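Long-range contacts in RIM-binding protein, isoform F (Drosophila melanogaster, PDB 6Q9M), which couples the recruitment of synaptic vesicles to release sites at the presynaptic active zone, with a central array of fibronectin type III domains: residues V24-S29 / H73-R78; H129-C134 / V163-K168. All blocks are in the same frame, centred on the assembly; numbering follows the deposited sequence.

Contact 1: residues V24-S29 / H73-R78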
# COMPACT_ATOMS: atom_id res chain seq x y z
N VAL A 24 16.98 -22.43 -2.45
CA VAL A 24 15.74 -22.83 -1.79
C VAL A 24 14.84 -23.52 -2.81
O VAL A 24 14.82 -23.16 -3.99
CB VAL A 24 14.99 -21.64 -1.13
CG1 VAL A 24 15.74 -21.10 0.07
CG2 VAL A 24 14.69 -20.54 -2.14
N LEU A 25 14.07 -24.50 -2.33
CA LEU A 25 13.06 -25.18 -3.12
C LEU A 25 11.67 -24.82 -2.59
O LEU A 25 11.40 -24.99 -1.40
CB LEU A 25 13.29 -26.68 -3.07
CG LEU A 25 12.31 -27.60 -3.79
CD1 LEU A 25 12.48 -27.49 -5.30
CD2 LEU A 25 12.50 -29.03 -3.32
N ILE A 26 10.81 -24.30 -3.47
CA ILE A 26 9.48 -23.83 -3.10
C ILE A 26 8.44 -24.55 -3.94
O ILE A 26 8.72 -25.09 -5.02
CB ILE A 26 9.29 -22.31 -3.27
CG1 ILE A 26 9.26 -21.97 -4.76
CG2 ILE A 26 10.34 -21.53 -2.49
CD1 ILE A 26 9.08 -20.50 -5.03
N GLY A 27 7.21 -24.52 -3.43
CA GLY A 27 6.06 -25.02 -4.16
C GLY A 27 4.89 -24.09 -3.95
O GLY A 27 4.87 -23.28 -3.03
N TRP A 28 3.91 -24.20 -4.86
CA TRP A 28 2.70 -23.39 -4.78
C TRP A 28 1.57 -24.12 -5.50
O TRP A 28 1.75 -25.21 -6.06
CB TRP A 28 2.92 -21.97 -5.34
CG TRP A 28 3.28 -21.89 -6.81
CD1 TRP A 28 2.41 -21.74 -7.87
CD2 TRP A 28 4.60 -21.94 -7.38
NE1 TRP A 28 3.11 -21.69 -9.05
CE2 TRP A 28 4.45 -21.83 -8.79
CE3 TRP A 28 5.88 -22.11 -6.85
CZ2 TRP A 28 5.55 -21.87 -9.67
CZ3 TRP A 28 6.98 -22.14 -7.73
CH2 TRP A 28 6.80 -22.03 -9.13
N SER A 29 0.38 -23.51 -5.47
CA SER A 29 -0.82 -24.05 -6.10
C SER A 29 -1.35 -23.05 -7.12
O SER A 29 -1.19 -21.84 -6.95
CB SER A 29 -1.90 -24.35 -5.06
OG SER A 29 -1.40 -25.17 -4.03
N HIS A 73 14.94 -13.15 3.42
CA HIS A 73 14.51 -12.92 2.05
C HIS A 73 12.99 -12.91 1.97
O HIS A 73 12.30 -13.57 2.75
CB HIS A 73 15.05 -14.00 1.10
CG HIS A 73 16.53 -13.98 0.96
ND1 HIS A 73 17.19 -13.02 0.22
CD2 HIS A 73 17.49 -14.78 1.48
CE1 HIS A 73 18.49 -13.24 0.28
NE2 HIS A 73 18.70 -14.31 1.04
N ARG A 74 12.47 -12.20 0.97
CA ARG A 74 11.06 -12.24 0.62
C ARG A 74 10.93 -12.92 -0.73
O ARG A 74 11.51 -12.46 -1.72
CB ARG A 74 10.44 -10.85 0.56
CG ARG A 74 8.97 -10.92 0.13
CD ARG A 74 8.31 -9.56 -0.00
NE ARG A 74 8.20 -8.88 1.28
CZ ARG A 74 7.27 -9.15 2.20
NH1 ARG A 74 6.36 -10.10 1.99
NH2 ARG A 74 7.24 -8.48 3.33
N ILE A 75 10.19 -14.03 -0.76
CA ILE A 75 9.91 -14.74 -1.99
C ILE A 75 8.45 -14.57 -2.36
O ILE A 75 7.58 -14.60 -1.48
CB ILE A 75 10.30 -16.22 -1.85
CG1 ILE A 75 11.79 -16.24 -1.45
CG2 ILE A 75 9.97 -16.99 -3.16
CD1 ILE A 75 12.43 -17.59 -1.42
N SER A 76 8.20 -14.40 -3.64
CA SER A 76 6.85 -14.13 -4.09
C SER A 76 6.67 -14.75 -5.47
O SER A 76 7.64 -14.93 -6.20
CB SER A 76 6.58 -12.62 -4.10
OG SER A 76 7.23 -12.04 -5.22
N VAL A 77 5.43 -15.10 -5.81
CA VAL A 77 5.11 -15.68 -7.11
C VAL A 77 3.96 -14.91 -7.75
O VAL A 77 2.96 -14.60 -7.09
CB VAL A 77 4.75 -17.18 -6.99
CG1 VAL A 77 4.50 -17.78 -8.38
CG2 VAL A 77 5.85 -17.96 -6.26
N ARG A 78 4.11 -14.62 -9.04
CA ARG A 78 3.14 -13.84 -9.78
C ARG A 78 2.57 -14.67 -10.92
O ARG A 78 3.32 -15.34 -11.64
CB ARG A 78 3.77 -12.58 -10.35
CG ARG A 78 4.23 -11.59 -9.31
CD ARG A 78 4.51 -10.24 -9.93
NE ARG A 78 5.61 -9.60 -9.24
CZ ARG A 78 6.13 -8.42 -9.57
NH1 ARG A 78 5.63 -7.73 -10.58
NH2 ARG A 78 7.15 -7.94 -8.86
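Val77 lays its CG1 methyl over one face of the Trp28 indole. CG1 sits 4.2 Å from the centroid of the five-membered ring, 13° off the ring normal. This is a CH-pi contact. Val77 gets there because CG1 stands opposite its backbone N (chi1 -177°). Its other methyl, CG2, meets Trp28 CE3 at 4.2 Å and Ile26 CD1 at 4.3 Å, so this one valine packs on two residues of the facing strand. Ile26 is also a neighbour of the tryptophan, with its CG1 in plane at the edge of the ring.

Ile75 can be followed outward from CB, where it forks. The short branch, CG2, meets the CD1 methyl of Ile26 at 4.1 Å. The long branch runs extended from CB through CG1, which carries CD1 out to Val24. There Ile75 CD1 and Val24 CG2 meet tip to tip at 3.8 Å.

No hydrogen bond joins 24-29 and 73-78. The axes of the two segments come no closer than 9.5 Å and run at 39° to each other, so the two segments meet through side chains alone. All five residues that touch are buried. The layer continues past them: Tyr42 makes a T-shaped ring contact with Trp28, Ile96 packs on Val24 and Ile75, and Pro11 packs on Trp28 and Val77. Strand 23-29 belongs to the three-stranded sheet and strand 73-81 to the four-stranded one. Two antiparallel sheets packed through an aliphatic core with a tryptophan on the second strand are the hallmark of the fibronectin type III beta sandwich.

Contact 2: residues H129-C134 / V163-K168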
# COMPACT_ATOMS: atom_id res chain seq x y z
N HIS A 129 -1.81 -16.66 5.57
CA HIS A 129 -2.49 -16.35 6.81
C HIS A 129 -3.73 -15.51 6.57
O HIS A 129 -3.76 -14.64 5.69
CB HIS A 129 -1.58 -15.57 7.77
CG HIS A 129 -0.48 -16.40 8.36
ND1 HIS A 129 0.44 -17.07 7.58
CD2 HIS A 129 -0.15 -16.65 9.64
CE1 HIS A 129 1.29 -17.71 8.37
NE2 HIS A 129 0.96 -17.47 9.62
N GLN A 130 -4.74 -15.72 7.41
CA GLN A 130 -5.80 -14.73 7.52
C GLN A 130 -5.26 -13.47 8.20
O GLN A 130 -4.34 -13.52 9.02
CB GLN A 130 -6.97 -15.29 8.32
CG GLN A 130 -7.57 -16.54 7.72
CD GLN A 130 -8.83 -16.96 8.45
OE1 GLN A 130 -9.94 -16.60 8.06
NE2 GLN A 130 -8.66 -17.71 9.52
N HIS A 131 -5.86 -12.34 7.86
CA HIS A 131 -5.46 -11.08 8.46
C HIS A 131 -6.68 -10.38 9.04
O HIS A 131 -7.79 -10.50 8.52
CB HIS A 131 -4.74 -10.19 7.46
CG HIS A 131 -3.42 -10.74 7.03
ND1 HIS A 131 -2.27 -10.58 7.79
CD2 HIS A 131 -3.05 -11.45 5.94
CE1 HIS A 131 -1.26 -11.17 7.18
NE2 HIS A 131 -1.71 -11.70 6.06
N VAL A 132 -6.45 -9.65 10.13
CA VAL A 132 -7.49 -8.96 10.87
C VAL A 132 -7.23 -7.47 10.77
O VAL A 132 -6.15 -6.99 11.12
CB VAL A 132 -7.50 -9.40 12.35
CG1 VAL A 132 -8.35 -8.47 13.17
CG2 VAL A 132 -8.03 -10.82 12.48
N VAL A 133 -8.23 -6.73 10.29
CA VAL A 133 -8.15 -5.27 10.18
C VAL A 133 -8.80 -4.66 11.43
O VAL A 133 -9.90 -5.06 11.83
CB VAL A 133 -8.83 -4.78 8.90
CG1 VAL A 133 -8.64 -3.28 8.75
CG2 VAL A 133 -8.27 -5.54 7.69
N CYS A 134 -8.08 -3.74 12.06
CA CYS A 134 -8.50 -3.10 13.30
C CYS A 134 -8.47 -1.60 13.10
O CYS A 134 -7.46 -1.05 12.65
CB CYS A 134 -7.60 -3.52 14.46
SG CYS A 134 -7.80 -5.25 14.96
N VAL A 163 -5.37 2.47 11.84
CA VAL A 163 -5.76 1.11 11.47
C VAL A 163 -4.52 0.24 11.46
O VAL A 163 -3.46 0.67 10.99
CB VAL A 163 -6.51 1.10 10.11
CG1 VAL A 163 -5.80 1.92 9.11
CG2 VAL A 163 -6.70 -0.34 9.61
N THR A 164 -4.64 -0.95 12.04
CA THR A 164 -3.58 -1.95 12.12
C THR A 164 -4.04 -3.23 11.43
O THR A 164 -5.24 -3.47 11.27
CB THR A 164 -3.22 -2.27 13.57
OG1 THR A 164 -4.31 -3.00 14.16
CG2 THR A 164 -3.02 -1.00 14.37
N VAL A 165 -3.07 -4.05 11.04
CA VAL A 165 -3.33 -5.34 10.41
C VAL A 165 -2.44 -6.39 11.06
O VAL A 165 -1.24 -6.16 11.25
CB VAL A 165 -3.09 -5.29 8.89
CG1 VAL A 165 -3.37 -6.66 8.27
CG2 VAL A 165 -3.95 -4.22 8.25
N ARG A 166 -3.02 -7.52 11.43
CA ARG A 166 -2.24 -8.58 12.05
C ARG A 166 -2.68 -9.91 11.44
O ARG A 166 -3.81 -10.07 10.94
CB ARG A 166 -2.37 -8.37 13.60
CG ARG A 166 -3.81 -8.07 14.06
CD ARG A 166 -3.84 -8.37 15.51
NE ARG A 166 -5.11 -8.62 16.20
CZ ARG A 166 -6.05 -9.56 16.04
NH1 ARG A 166 -5.79 -10.79 15.52
NH2 ARG A 166 -7.14 -9.38 16.80
N ALA A 167 -1.75 -10.86 11.40
CA ALA A 167 -2.00 -12.18 10.85
C ALA A 167 -2.47 -13.12 11.95
O ALA A 167 -1.83 -13.22 12.99
CB ALA A 167 -0.74 -12.75 10.20
N LYS A 168 -3.61 -13.78 11.74
CA LYS A 168 -3.99 -14.82 12.68
C LYS A 168 -3.26 -16.10 12.31
O LYS A 168 -2.95 -16.34 11.13
CB LYS A 168 -5.50 -15.02 12.70
CG LYS A 168 -5.98 -15.72 13.98
CD LYS A 168 -5.39 -15.07 15.24
CE LYS A 168 -4.95 -16.13 16.27
NZ LYS A 168 -3.99 -15.60 17.29
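Arg166 O is held by two groups of the opposite strand. Val132 N donates to it at 2.8 Å with an N-H...O angle of 159°, and His131 CA makes a CA-H...O contact at 3.1 Å. Arg166 N returns a bond to Val132 O. Cys134 and Thr164 form the next hydrogen-bonded antiparallel pair. Lys168 N also donates to Gln130 O, at the other end of the contact.

Arg166 and Val132 run alongside each other. The arginine chain is extended from CG to NE, and chi4 of 61° turns the guanidinium so that one face lies over Val132 CG1, 3.8 Å from CZ and nearer the edge of the group than its middle. NH2 forms a salt bridge with Glu139 of strand 138-143. Replacing Arg166 with an alanine would probably leave Glu139 without this charge partner and remove the guanidinium face from over Val132 CG1. Cys134 and Thr164 meet on the same face, CB to OG1 at 3.3 Å.

On the other face, Val133 CG1 meets Val163 CG2 at 3.6 Å. The His131 ring reaches Ala167, its CE1 3.4 Å from CB. Trp122 of strand 118-123 makes a T-shaped contact with the His131 ring and also packs on Val133 and Val165, so this face looks into the sandwich core. Strands 131-135 and 160-167 are the central pair of a four-stranded antiparallel sheet, flanked by 138-143 and 198-202.

From the N terminus the chain runs through strand 12-20 and then 23-29, which carries the first half of contact 1. The chain then passes through strands 39-46, 49-55 and 61-65 before 73-78 closes contact 1. That contact joins the two sheets of the first fibronectin domain face to face. Contact 2 opens only afterwards. It closes around strands 138-143 and 149-152 and joins two neighbouring strands of one sheet in the second domain. The contacts follow in series; they neither nest nor cross. The centres of contact 1 and contact 2 lie about 22 Å apart. A link between the two domains starts beside contact 1: Arg74 NH1 is hydrogen-bonded to Pro124 O, and Pro124 touches His131.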